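Local coordinates for protein putative ABC type-2 transporter (Thermotoga maritima MSB8, PDB 3CNI) that probably serves as the membrane component of an ABC-type transporter, seen here as a calcium-binding domain cut from the longer type-2 membrane protein, at residues 100-105 with 125-130; 82-87 with 143-148; 42-47 with 59-64; 108-113 with 121-126. All coordinates share one frame; numbering follows the deposited sequence. Where two conformers were deposited one is given.

Contact 1: residues 100-105 with 125-130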
loop_
_atom_site.group_PDB
_atom_site.type_symbol
_atom_site.label_atom_id
_atom_site.label_comp_id
_atom_site.label_asym_id
_atom_site.label_seq_id
_atom_site.Cartn_x
_atom_site.Cartn_y
_atom_site.Cartn_z
ATOM N N SER A 100 3.370 -3.158 -0.876
ATOM C CA SER A 100 3.267 -3.588 0.507
ATOM C C SER A 100 4.525 -3.236 1.287
ATOM O O SER A 100 4.492 -2.811 2.445
ATOM C CB SER A 100 3.052 -5.080 0.493
ATOM O OG SER A 100 2.875 -5.536 1.768
ATOM N N LEU A 101 5.660 -3.378 0.627
ATOM C CA LEU A 101 6.955 -3.063 1.277
ATOM C C LEU A 101 7.139 -1.559 1.486
ATOM O O LEU A 101 7.693 -1.143 2.473
ATOM C CB LEU A 101 8.152 -3.663 0.495
ATOM C CG LEU A 101 8.118 -5.192 0.322
ATOM C CD1 LEU A 101 9.305 -5.666 -0.508
ATOM C CD2 LEU A 101 8.057 -5.909 1.656
ATOM N N ILE A 102 6.664 -0.740 0.561
ATOM C CA ILE A 102 6.746 0.699 0.701
ATOM C C ILE A 102 5.878 1.154 1.913
ATOM O O ILE A 102 6.223 2.088 2.662
ATOM C CB ILE A 102 6.288 1.425 -0.608
ATOM C CG1 ILE A 102 7.254 1.128 -1.768
ATOM C CG2 ILE A 102 6.161 2.901 -0.379
ATOM C CD1 ILE A 102 8.640 0.887 -1.304
ATOM N N GLU A 103 4.739 0.497 2.094
ATOM C CA GLU A 103 3.841 0.834 3.248
ATOM C C GLU A 103 4.608 0.542 4.481
ATOM O O GLU A 103 4.653 1.310 5.444
ATOM C CB GLU A 103 2.546 0.027 3.232
ATOM C CG GLU A 103 1.609 0.418 2.146
ATOM C CD GLU A 103 1.108 1.843 2.288
ATOM O OE1 GLU A 103 1.272 2.450 3.376
ATOM O OE2 GLU A 103 0.557 2.368 1.309
ATOM N N SER A 104 5.282 -0.573 4.449
ATOM C CA SER A 104 5.962 -1.021 5.691
ATOM C C SER A 104 7.132 -0.097 6.063
ATOM O O SER A 104 7.465 0.123 7.218
ATOM C CB SER A 104 6.386 -2.496 5.500
ATOM O OG SER A 104 7.313 -2.813 6.486
ATOM N N LEU A 105 7.732 0.498 5.061
ATOM C CA LEU A 105 8.839 1.427 5.245
ATOM C C LEU A 105 8.380 2.695 5.978
ATOM O O LEU A 105 9.091 3.320 6.768
ATOM C CB LEU A 105 9.441 1.796 3.885
ATOM C CG LEU A 105 10.455 2.946 3.914
ATOM C CD1 LEU A 105 11.757 2.635 4.832
ATOM C CD2 LEU A 105 10.779 3.389 2.490
ATOM N N ASP A 125 1.686 10.043 6.582
ATOM C CA ASP A 125 1.911 10.175 5.189
ATOM C C ASP A 125 3.214 10.852 4.912
ATOM O O ASP A 125 3.264 11.990 4.571
ATOM C CB ASP A 125 0.777 10.937 4.568
ATOM C CG ASP A 125 0.710 10.771 3.089
ATOM O OD1 ASP A 125 1.252 9.795 2.559
ATOM O OD2 ASP A 125 0.100 11.626 2.456
ATOM N N PRO A 126 4.275 10.097 5.028
ATOM C CA PRO A 126 5.605 10.647 5.051
ATOM C C PRO A 126 6.179 10.724 3.674
ATOM O O PRO A 126 7.103 11.468 3.479
ATOM C CB PRO A 126 6.354 9.620 5.858
ATOM C CG PRO A 126 5.594 8.438 5.693
ATOM C CD PRO A 126 4.231 8.849 5.775
ATOM N N LEU A 127 5.644 9.952 2.735
ATOM C CA LEU A 127 6.326 9.763 1.460
ATOM C C LEU A 127 5.469 10.253 0.298
ATOM O O LEU A 127 4.256 10.049 0.279
ATOM C CB LEU A 127 6.691 8.291 1.260
ATOM C CG LEU A 127 7.623 7.675 2.307
ATOM C CD1 LEU A 127 7.838 6.196 2.031
ATOM C CD2 LEU A 127 8.950 8.417 2.347
ATOM N N GLU A 128 6.110 10.900 -0.671
ATOM C CA GLU A 128 5.500 11.135 -1.959
ATOM C C GLU A 128 6.082 10.202 -3.044
ATOM O O GLU A 128 7.136 10.480 -3.632
ATOM C CB GLU A 128 5.758 12.571 -2.312
ATOM C CG GLU A 128 5.142 13.024 -3.550
ATOM C CD GLU A 128 5.440 14.504 -3.734
ATOM O OE1 GLU A 128 5.163 15.279 -2.748
ATOM O OE2 GLU A 128 5.989 14.867 -4.813
ATOM N N ILE A 129 5.348 9.110 -3.279
ATOM C CA ILE A 129 5.717 8.021 -4.219
ATOM C C ILE A 129 5.456 8.362 -5.687
ATOM O O ILE A 129 4.320 8.471 -6.125
ATOM C CB ILE A 129 4.978 6.699 -3.936
ATOM C CG1 ILE A 129 5.086 6.249 -2.459
ATOM C CG2 ILE A 129 5.487 5.594 -4.878
ATOM C CD1 ILE A 129 6.448 6.362 -1.868
ATOM N N VAL A 130 6.551 8.542 -6.430
ATOM C CA VAL A 130 6.524 8.724 -7.893
ATOM C C VAL A 130 6.899 7.408 -8.591
ATOM O O VAL A 130 7.920 6.788 -8.275
ATOM C CB VAL A 130 7.492 9.838 -8.344
ATOM C CG1 VAL A 130 7.459 10.001 -9.851
ATOM C CG2 VAL A 130 7.153 11.176 -7.630
#
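Leu127 and Ile129, two residues apart on strand 127-135, meet Ile102 and Leu105, three apart on helix 89-107, in a contact that illustrates helix-on-sheet packing in an alpha/beta domain. The two short axes run nearly antiparallel, at 159°, and approach to 10.9 Å; aliphatic side-chain carbons bridge them, with no hydrogen bond across. The approach to the strand begins at Asp125, whose carboxylate faces other partners: Lys75 in a salt bridge and Asn150 of the second subunit in a hydrogen bond. At Pro126 the backbone joins strand 76-84 through Ala76. Leu127 then turns to the helix, its CD1 meeting Leu105 CD2 at 4.1 Å with the two side chains at about a right angle. That same CD1 reaches Ile102 CG2 at the looser distance of 4.4 Å, making Leu127 the residue that touches both helix side chains. Glu128 continues the backbone pairing with strand 76-84, bonding to Ala76 and Leu78. Ile129 returns to the helix side. Opposite it, Ile102 holds CG2 anti to its backbone N and CG1 beside it (chi1 -66°), an arrangement that presents the branch methyl to the strand: Ile102 CG2 lies 3.8 Å from Ile129 CD1.

Contact 2: residues 82-87 with 143-148. With CA (calcium ion), chain B.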
loop_
_atom_site.group_PDB
_atom_site.type_symbol
_atom_site.label_atom_id
_atom_site.label_comp_id
_atom_site.label_asym_id
_atom_site.label_seq_id
_atom_site.Cartn_x
_atom_site.Cartn_y
_atom_site.Cartn_z
ATOM N N TRP A 82 9.694 0.686 -12.588
ATOM C CA TRP A 82 9.282 -0.692 -12.757
ATOM C C TRP A 82 9.666 -1.214 -14.092
ATOM O O TRP A 82 9.600 -0.504 -15.053
ATOM C CB TRP A 82 7.762 -0.836 -12.623
ATOM C CG TRP A 82 7.163 -0.407 -11.314
ATOM C CD1 TRP A 82 6.636 0.833 -11.010
ATOM C CD2 TRP A 82 6.925 -1.235 -10.179
ATOM N NE1 TRP A 82 6.121 0.811 -9.758
ATOM C CE2 TRP A 82 6.281 -0.444 -9.220
ATOM C CE3 TRP A 82 7.170 -2.580 -9.890
ATOM C CZ2 TRP A 82 5.892 -0.951 -7.969
ATOM C CZ3 TRP A 82 6.804 -3.062 -8.646
ATOM C CH2 TRP A 82 6.148 -2.259 -7.719
ATOM N N TYR A 83 10.078 -2.470 -14.126
ATOM C CA TYR A 83 10.502 -3.137 -15.365
ATOM C C TYR A 83 9.593 -4.328 -15.605
ATOM O O TYR A 83 9.844 -5.467 -15.130
ATOM C CB TYR A 83 11.953 -3.596 -15.306
ATOM C CG TYR A 83 12.905 -2.425 -15.309
ATOM C CD1 TYR A 83 13.639 -2.106 -16.449
ATOM C CD2 TYR A 83 13.028 -1.600 -14.186
ATOM C CE1 TYR A 83 14.467 -1.026 -16.471
ATOM C CE2 TYR A 83 13.877 -0.519 -14.205
ATOM C CZ TYR A 83 14.582 -0.237 -15.352
ATOM O OH TYR A 83 15.420 0.837 -15.420
ATOM N N LEU A 84 8.540 -4.036 -16.361
ATOM C CA LEU A 84 7.590 -5.045 -16.750
ATOM C C LEU A 84 7.983 -5.645 -18.090
ATOM O O LEU A 84 8.258 -4.942 -19.068
ATOM C CB LEU A 84 6.171 -4.481 -16.820
ATOM C CG LEU A 84 5.676 -3.749 -15.580
ATOM C CD1 LEU A 84 4.188 -3.344 -15.879
ATOM C CD2 LEU A 84 5.862 -4.577 -14.304
ATOM N N ARG A 85 8.078 -6.960 -18.072
ATOM C CA ARG A 85 8.412 -7.729 -19.250
ATOM C C ARG A 85 7.316 -8.724 -19.471
ATOM O O ARG A 85 7.556 -9.867 -19.757
ATOM C CB ARG A 85 9.709 -8.492 -19.025
ATOM C CG ARG A 85 10.933 -7.612 -18.814
ATOM C CD ARG A 85 11.996 -8.287 -17.955
ATOM N NE ARG A 85 13.041 -7.333 -17.554
ATOM C CZ ARG A 85 13.240 -6.916 -16.316
ATOM N NH1 ARG A 85 12.494 -7.374 -15.324
ATOM N NH2 ARG A 85 14.224 -6.063 -16.058
ATOM N N GLY A 86 6.108 -8.279 -19.287
ATOM C CA GLY A 86 4.979 -9.173 -19.224
ATOM C C GLY A 86 3.921 -8.594 -18.313
ATOM O O GLY A 86 4.195 -7.775 -17.417
ATOM N N THR A 87 2.706 -9.057 -18.555
ATOM C CA THR A 87 1.531 -8.535 -17.898
ATOM C C THR A 87 0.761 -9.648 -17.213
ATOM O O THR A 87 -0.468 -9.720 -17.314
ATOM C CB THR A 87 0.660 -7.752 -18.884
ATOM O OG1 THR A 87 -0.058 -8.628 -19.759
ATOM C CG2 THR A 87 1.537 -6.810 -19.712
ATOM N N HIS A 143 3.917 7.044 -14.515
ATOM C CA HIS A 143 2.834 6.129 -14.408
ATOM C C HIS A 143 3.258 4.909 -13.715
ATOM O O HIS A 143 4.334 4.377 -13.957
ATOM C CB HIS A 143 2.300 5.746 -15.792
ATOM C CG HIS A 143 1.668 6.877 -16.531
ATOM N ND1 HIS A 143 2.380 7.968 -16.970
ATOM C CD2 HIS A 143 0.398 7.061 -16.951
ATOM C CE1 HIS A 143 1.565 8.806 -17.585
ATOM N NE2 HIS A 143 0.365 8.256 -17.623
ATOM N N SER A 144 2.349 4.450 -12.877
ATOM C CA SER A 144 2.387 3.135 -12.227
ATOM C C SER A 144 1.964 1.999 -13.160
ATOM O O SER A 144 1.303 2.239 -14.221
ATOM C CB SER A 144 1.419 3.147 -11.014
ATOM O OG SER A 144 0.055 3.061 -11.405
ATOM N N PRO A 145 2.309 0.748 -12.789
ATOM C CA PRO A 145 1.878 -0.373 -13.610
ATOM C C PRO A 145 0.387 -0.549 -13.661
ATOM O O PRO A 145 -0.151 -0.946 -14.675
ATOM C CB PRO A 145 2.536 -1.583 -12.938
ATOM C CG PRO A 145 3.722 -1.034 -12.192
ATOM C CD PRO A 145 3.275 0.335 -11.743
ATOM N N GLU A 146 -0.273 -0.253 -12.546
ATOM C CA GLU A 146 -1.746 -0.286 -12.496
ATOM C C GLU A 146 -2.307 0.622 -13.574
ATOM O O GLU A 146 -3.236 0.270 -14.326
ATOM C CB GLU A 146 -2.261 0.226 -11.182
ATOM C CG GLU A 146 -1.952 -0.640 -9.918
ATOM C CD GLU A 146 -0.608 -0.361 -9.150
ATOM O OE1 GLU A 146 0.471 0.068 -9.682
ATOM O OE2 GLU A 146 -0.647 -0.680 -7.968
ATOM N N ALA A 147 -1.781 1.841 -13.592
ATOM C CA ALA A 147 -2.255 2.894 -14.544
ATOM C C ALA A 147 -2.021 2.427 -15.952
ATOM O O ALA A 147 -2.878 2.516 -16.789
ATOM C CB ALA A 147 -1.539 4.239 -14.321
ATOM N N ILE A 148 -0.837 1.919 -16.214
ATOM C CA ILE A 148 -0.517 1.495 -17.576
ATOM C C ILE A 148 -1.400 0.326 -17.973
ATOM O O ILE A 148 -1.886 0.235 -19.076
ATOM C CB ILE A 148 0.956 1.143 -17.788
ATOM C CG1 ILE A 148 1.761 2.415 -17.641
ATOM C CG2 ILE A 148 1.144 0.628 -19.223
ATOM C CD1 ILE A 148 1.362 3.472 -18.674
HETATM CA CA CA B . 0.819 -0.223 -6.017
HETATM O O HOH W 1 2.329 0.209 -7.977
HETATM O O HOH W 2 1.851 1.215 -4.459
HETATM O O HOH W 3 -1.172 0.069 -4.749
HETATM O O HOH W 4 0.035 -2.359 -5.517
#
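Pro145 lies over one face of the Trp82 indole, the two side chains crossing at about a right angle. Pro145 CG stands 3.6 Å from the centroid of the five-membered ring and only 10° off its normal, a CH-pi contact, while Pro145 CD comes within 3.5 Å of Trp82 CD1. On the next residue of the same strand face, Leu84 CD1 touches Pro145 CB at 3.8 Å; the two strand side chains thus share one proline, Trp82 taking CG and CD and Leu84 taking CB. The indole is anchored through NE1, which bonds to Gln131. With an alanine in place of Trp82, Pro145 would probably lose the aromatic face against which its CG and CD rest, and Gln131 its indole partner. Pro145 is the first residue of helix 145-152, which is set against the mixed sheet by this N-terminal turn. Just before it, Ser144 is the N-cap: its OG accepts from Ala147 N at 3.1 Å and 160°. The other side of the turn is watery. Glu146, its chain bent at chi2 (89°), binds the calcium ion through OE2 at 2.5 Å, joined by Ser99 and four waters. Its second oxygen, OE1, is 3.7 Å from the calcium and is instead reached by metal-bound water 1, which donates to OE1 across 2.5 Å.

Contact 3: residues 42-47 with 59-64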
loop_
_atom_site.group_PDB
_atom_site.type_symbol
_atom_site.label_atom_id
_atom_site.label_comp_id
_atom_site.label_asym_id
_atom_site.label_seq_id
_atom_site.Cartn_x
_atom_site.Cartn_y
_atom_site.Cartn_z
ATOM N N SER A 42 24.637 4.411 -5.597
ATOM C CA SER A 42 24.234 5.773 -6.014
ATOM C C SER A 42 24.121 6.019 -7.518
ATOM O O SER A 42 23.812 7.136 -7.970
ATOM C CB SER A 42 25.220 6.803 -5.426
ATOM O OG SER A 42 26.577 6.600 -5.812
ATOM N N ASP A 43 24.422 4.977 -8.289
ATOM C CA ASP A 43 24.409 5.026 -9.775
ATOM C C ASP A 43 23.230 4.311 -10.392
ATOM O O ASP A 43 23.080 3.080 -10.281
ATOM C CB ASP A 43 25.678 4.402 -10.326
ATOM C CG ASP A 43 25.923 4.738 -11.780
ATOM O OD1 ASP A 43 25.059 5.297 -12.490
ATOM O OD2 ASP A 43 27.020 4.408 -12.224
ATOM N N LEU A 44 22.394 5.124 -11.026
ATOM C CA LEU A 44 21.146 4.678 -11.587
ATOM C C LEU A 44 21.354 3.858 -12.860
ATOM O O LEU A 44 20.530 2.998 -13.181
ATOM C CB LEU A 44 20.178 5.849 -11.830
ATOM C CG LEU A 44 18.818 5.428 -12.429
ATOM C CD1 LEU A 44 17.942 4.713 -11.414
ATOM C CD2 LEU A 44 18.078 6.611 -13.088
ATOM N N LYS A 45 22.454 4.101 -13.560
ATOM C CA LYS A 45 22.746 3.394 -14.828
ATOM C C LYS A 45 23.150 1.962 -14.498
ATOM O O LYS A 45 22.839 0.993 -15.202
ATOM C CB LYS A 45 23.873 4.081 -15.613
ATOM C CG LYS A 45 23.479 4.606 -17.002
ATOM N N GLU A 46 23.856 1.843 -13.392
ATOM C CA GLU A 46 24.358 0.565 -12.921
ATOM C C GLU A 46 23.229 -0.231 -12.242
ATOM O O GLU A 46 23.266 -1.467 -12.204
ATOM C CB GLU A 46 25.533 0.801 -11.961
ATOM C CG GLU A 46 26.191 -0.462 -11.334
ATOM C CD GLU A 46 27.323 -1.067 -12.166
ATOM O OE1 GLU A 46 28.450 -0.525 -12.149
ATOM O OE2 GLU A 46 27.077 -2.101 -12.831
ATOM N N ALA A 47 22.234 0.461 -11.693
ATOM C CA ALA A 47 21.128 -0.241 -11.028
ATOM C C ALA A 47 20.238 -0.783 -12.139
ATOM O O ALA A 47 19.728 -1.894 -12.054
ATOM C CB ALA A 47 20.331 0.664 -10.045
ATOM N N ILE A 59 13.529 -0.704 -9.527
ATOM C CA ILE A 59 14.542 0.117 -8.840
ATOM C C ILE A 59 13.801 1.105 -7.964
ATOM O O ILE A 59 12.911 1.746 -8.427
ATOM C CB ILE A 59 15.420 0.959 -9.831
ATOM C CG1 ILE A 59 16.028 0.075 -10.920
ATOM C CG2 ILE A 59 16.487 1.739 -9.071
ATOM C CD1 ILE A 59 16.764 0.838 -12.005
ATOM N N ILE A 60 14.176 1.185 -6.690
ATOM C CA ILE A 60 13.703 2.214 -5.747
ATOM C C ILE A 60 14.775 3.301 -5.589
ATOM O O ILE A 60 15.914 3.007 -5.355
ATOM C CB ILE A 60 13.320 1.559 -4.398
ATOM C CG1 ILE A 60 12.064 0.654 -4.629
ATOM C CG2 ILE A 60 13.006 2.577 -3.394
ATOM C CD1 ILE A 60 11.730 -0.326 -3.470
ATOM N N VAL A 61 14.431 4.538 -5.899
ATOM C CA VAL A 61 15.395 5.624 -5.808
ATOM C C VAL A 61 15.058 6.516 -4.641
ATOM O O VAL A 61 13.917 7.022 -4.507
ATOM C CB VAL A 61 15.521 6.476 -7.138
ATOM C CG1 VAL A 61 16.619 7.582 -6.985
ATOM C CG2 VAL A 61 15.778 5.556 -8.356
ATOM N N ILE A 62 16.076 6.667 -3.785
ATOM C CA ILE A 62 16.062 7.659 -2.679
ATOM C C ILE A 62 16.838 8.868 -3.177
ATOM O O ILE A 62 18.058 8.879 -3.108
ATOM C CB ILE A 62 16.674 7.105 -1.338
ATOM C CG1 ILE A 62 15.976 5.800 -0.937
ATOM C CG2 ILE A 62 16.501 8.118 -0.132
ATOM C CD1 ILE A 62 16.897 4.792 -0.213
ATOM N N PRO A 63 16.130 9.872 -3.730
ATOM C CA PRO A 63 16.824 10.995 -4.327
ATOM C C PRO A 63 17.348 11.956 -3.290
ATOM O O PRO A 63 16.889 11.970 -2.150
ATOM C CB PRO A 63 15.751 11.694 -5.206
ATOM C CG PRO A 63 14.471 11.253 -4.704
ATOM C CD PRO A 63 14.669 10.068 -3.737
ATOM N N LYS A 64 18.374 12.674 -3.720
ATOM C CA LYS A 64 18.936 13.826 -3.042
ATOM C C LYS A 64 17.786 14.785 -2.631
ATOM O O LYS A 64 16.921 15.112 -3.413
ATOM C CB LYS A 64 19.990 14.464 -3.967
ATOM C CG LYS A 64 20.646 15.738 -3.472
ATOM C CD LYS A 64 21.569 16.412 -4.547
#
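Leu44 holds CG anti to its backbone N (chi1 -180°), which carries its end to the strand, while Ile59 sets CG1 beside its own N and runs on extended (chi2 174°), carrying CD1 to Ala47. Helix 44-54 is the crossover of a beta-alpha-beta unit: it links strand 36-41 to the parallel strand 58-62 and packs across strand 12-17 between them, where Ala47 also rests on Ala14 and Val16. The small alanine lets the helix come close. Ile59 CD1 lies 3.8 Å from the backbone C of Ala47 and 4.1 Å from its CB. Ile59 CG2 divides itself between Ala47 CB and Leu44 CD1, each at 4.1 Å. Were Ile59 an alanine, the loss of both branches would probably open a gap beside Ala47 and leave Leu44, on this strand segment, with Val61 as its remaining partner. At the start of the helix Asp43 acts as N-cap, its OD1 accepting from Lys45 N at 3.1 Å; the donor stands above the carboxylate plane, 49° out of it. Tyr39, from the preceding strand, bonds to the backbone N of Asp43. Leu44 lies at the exposed margin, crossing Val61 at about a right angle, with Leu44 CD1 3.8 Å from Val61 CG2.

Contact 4: residues 108-113 with 121-126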
loop_
_atom_site.group_PDB
_atom_site.type_symbol
_atom_site.label_atom_id
_atom_site.label_comp_id
_atom_site.label_asym_id
_atom_site.label_seq_id
_atom_site.Cartn_x
_atom_site.Cartn_y
_atom_site.Cartn_z
ATOM N N GLN A 108 8.431 1.970 9.427
ATOM C CA GLN A 108 9.786 1.856 9.923
ATOM C C GLN A 108 10.507 3.200 9.935
ATOM O O GLN A 108 11.671 3.269 10.334
ATOM C CB GLN A 108 10.621 0.843 9.145
ATOM C CG GLN A 108 10.128 -0.595 9.201
ATOM C CD GLN A 108 10.866 -1.522 8.220
ATOM O OE1 GLN A 108 12.015 -1.872 8.438
ATOM N NE2 GLN A 108 10.197 -1.908 7.122
ATOM N N LEU A 109 9.812 4.280 9.595
ATOM C CA LEU A 109 10.440 5.621 9.634
ATOM C C LEU A 109 9.931 6.428 10.799
ATOM O O LEU A 109 10.474 7.486 11.140
ATOM C CB LEU A 109 10.165 6.409 8.336
ATOM C CG LEU A 109 10.821 6.000 6.998
ATOM C CD1 LEU A 109 10.293 6.855 5.787
ATOM C CD2 LEU A 109 12.328 6.033 7.044
ATOM N N ALA A 110 8.848 5.923 11.390
ATOM C CA ALA A 110 7.969 6.739 12.217
ATOM C C ALA A 110 8.614 7.356 13.437
ATOM O O ALA A 110 8.354 8.507 13.751
ATOM C CB ALA A 110 6.704 5.963 12.593
ATOM N N SER A 111 9.437 6.590 14.133
ATOM C CA SER A 111 10.084 7.032 15.379
ATOM C C SER A 111 10.929 8.258 15.135
ATOM O O SER A 111 11.253 9.058 16.091
ATOM C CB SER A 111 11.054 5.973 15.921
ATOM O OG SER A 111 10.417 4.998 16.697
ATOM N N PHE A 112 11.338 8.411 13.874
ATOM C CA PHE A 112 12.255 9.465 13.526
ATOM C C PHE A 112 11.459 10.754 13.254
ATOM O O PHE A 112 12.001 11.840 13.152
ATOM C CB PHE A 112 13.149 9.011 12.356
ATOM C CG PHE A 112 13.545 7.499 12.393
ATOM C CD1 PHE A 112 13.554 6.735 11.239
ATOM C CD2 PHE A 112 13.909 6.880 13.564
ATOM C CE1 PHE A 112 13.902 5.394 11.260
ATOM C CE2 PHE A 112 14.281 5.545 13.582
ATOM C CZ PHE A 112 14.271 4.817 12.437
ATOM N N LEU A 113 10.167 10.601 13.223
ATOM C CA LEU A 113 9.308 11.728 12.946
ATOM C C LEU A 113 8.661 12.217 14.199
ATOM O O LEU A 113 7.815 13.109 14.159
ATOM C CB LEU A 113 8.257 11.341 11.922
ATOM C CG LEU A 113 8.787 10.773 10.604
ATOM C CD1 LEU A 113 7.615 10.334 9.725
ATOM C CD2 LEU A 113 9.706 11.796 9.918
ATOM N N GLN A 121 2.448 15.389 10.764
ATOM C CA GLN A 121 1.630 14.957 9.575
ATOM C C GLN A 121 2.264 13.743 8.938
ATOM O O GLN A 121 1.603 12.737 8.504
ATOM C CB GLN A 121 1.619 16.073 8.497
ATOM C CG GLN A 121 2.204 17.448 8.984
ATOM N N LEU A 122 3.587 13.917 8.858
ATOM C CA LEU A 122 4.387 12.955 8.108
ATOM C C LEU A 122 4.240 11.549 8.680
ATOM O O LEU A 122 4.503 10.607 8.057
ATOM C CB LEU A 122 5.861 13.371 8.107
ATOM C CG LEU A 122 6.194 14.680 7.389
ATOM C CD1 LEU A 122 7.659 15.038 7.579
ATOM C CD2 LEU A 122 5.847 14.589 5.910
ATOM N N LEU A 123 3.753 11.507 9.902
ATOM C CA LEU A 123 3.575 10.260 10.580
ATOM C C LEU A 123 2.744 9.348 9.737
ATOM O O LEU A 123 3.121 8.228 9.500
ATOM C CB LEU A 123 2.906 10.476 11.921
ATOM C CG LEU A 123 3.820 10.588 13.122
ATOM C CD1 LEU A 123 3.011 10.597 14.400
ATOM C CD2 LEU A 123 4.787 9.461 13.111
ATOM N N PHE A 124 1.607 9.845 9.294
ATOM C CA PHE A 124 0.676 9.068 8.526
ATOM C C PHE A 124 1.002 9.034 7.055
ATOM O O PHE A 124 0.716 8.079 6.396
ATOM C CB PHE A 124 -0.725 9.589 8.720
ATOM C CG PHE A 124 -1.235 9.427 10.090
ATOM C CD1 PHE A 124 -0.922 10.326 11.069
ATOM C CD2 PHE A 124 -2.043 8.388 10.409
ATOM C CE1 PHE A 124 -1.398 10.169 12.343
ATOM C CE2 PHE A 124 -2.515 8.236 11.679
ATOM C CZ PHE A 124 -2.192 9.131 12.643
ATOM N N ASP A 125 1.686 10.043 6.582
ATOM C CA ASP A 125 1.911 10.175 5.189
ATOM C C ASP A 125 3.214 10.852 4.912
ATOM O O ASP A 125 3.264 11.990 4.571
ATOM C CB ASP A 125 0.777 10.937 4.568
ATOM C CG ASP A 125 0.710 10.771 3.089
ATOM O OD1 ASP A 125 1.252 9.795 2.559
ATOM O OD2 ASP A 125 0.100 11.626 2.456
ATOM N N PRO A 126 4.275 10.097 5.028
ATOM C CA PRO A 126 5.605 10.647 5.051
ATOM C C PRO A 126 6.179 10.724 3.674
ATOM O O PRO A 126 7.103 11.468 3.479
ATOM C CB PRO A 126 6.354 9.620 5.858
ATOM C CG PRO A 126 5.594 8.438 5.693
ATOM C CD PRO A 126 4.231 8.849 5.775
#
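Leu113 and Leu123 interlock, each offering a methyl to a hollow on the opposite segment, and so draw together the two sides of the irregular connection that joins helix 89-107 to strand 127-135. The first bump is Leu113 CD1. It enters a dent formed by the CB atoms of Leu122 and Pro126 together with the backbone N of Leu123, meeting Leu122 CB at 3.9 Å and Pro126 CB at 4.1 Å. An extended second torsion (chi2 176°), with CG beside the backbone N, pushes that methyl forward into the dent. The second bump runs the other way: Leu123 CD2 settles in a notch between Ala110 and Leu113, 4.0 Å from Ala110 CB and 4.1 Å from Leu113 CB. The wall of this notch is shaped by a tight turn that includes the short 3-10 segment 111-112, where Phe112 N bonds to Leu109 O and Leu113 N to Ala110 O. No hydrogen bond passes between the segments; the fit is one of aliphatic shapes. Other side chains of the two segments face elsewhere: Phe112 lies on Ile23 and Leu26 of helix 22-32 and Phe124 on Met149 of the second subunit, while Ala110 also meets Leu89 of that subunit. The floor of the notch is partly carbonyl, for Leu123 CD2 lies 3.7 Å from Ala110 O.

How the contacts relate
From the N terminus, contact 3 closes first, a short loop that fixes helix 44-54 to strand 58-62 and is complete before the others open. Contact 2 then spans the longest stretch, bringing the start of helix 145-152 back to strand 76-84; contacts 1 and 4 both fall within its span. These two end on common ground, sharing Asp125 and Pro126, with the 108-113 to 121-126 closure inside the longer one from helix 89-107 to strand 127-135. Contacts 1, 2 and 3 all reach one mixed sheet. Packing also joins contact 1 to contact 3 (Ile102 on Ile60), contact 2 to contact 3 (Tyr83 on Ile59) and contact 1 to contact 4 (Leu127 on Leu109). Contacts 1, 2 and 4 also touch the second subunit.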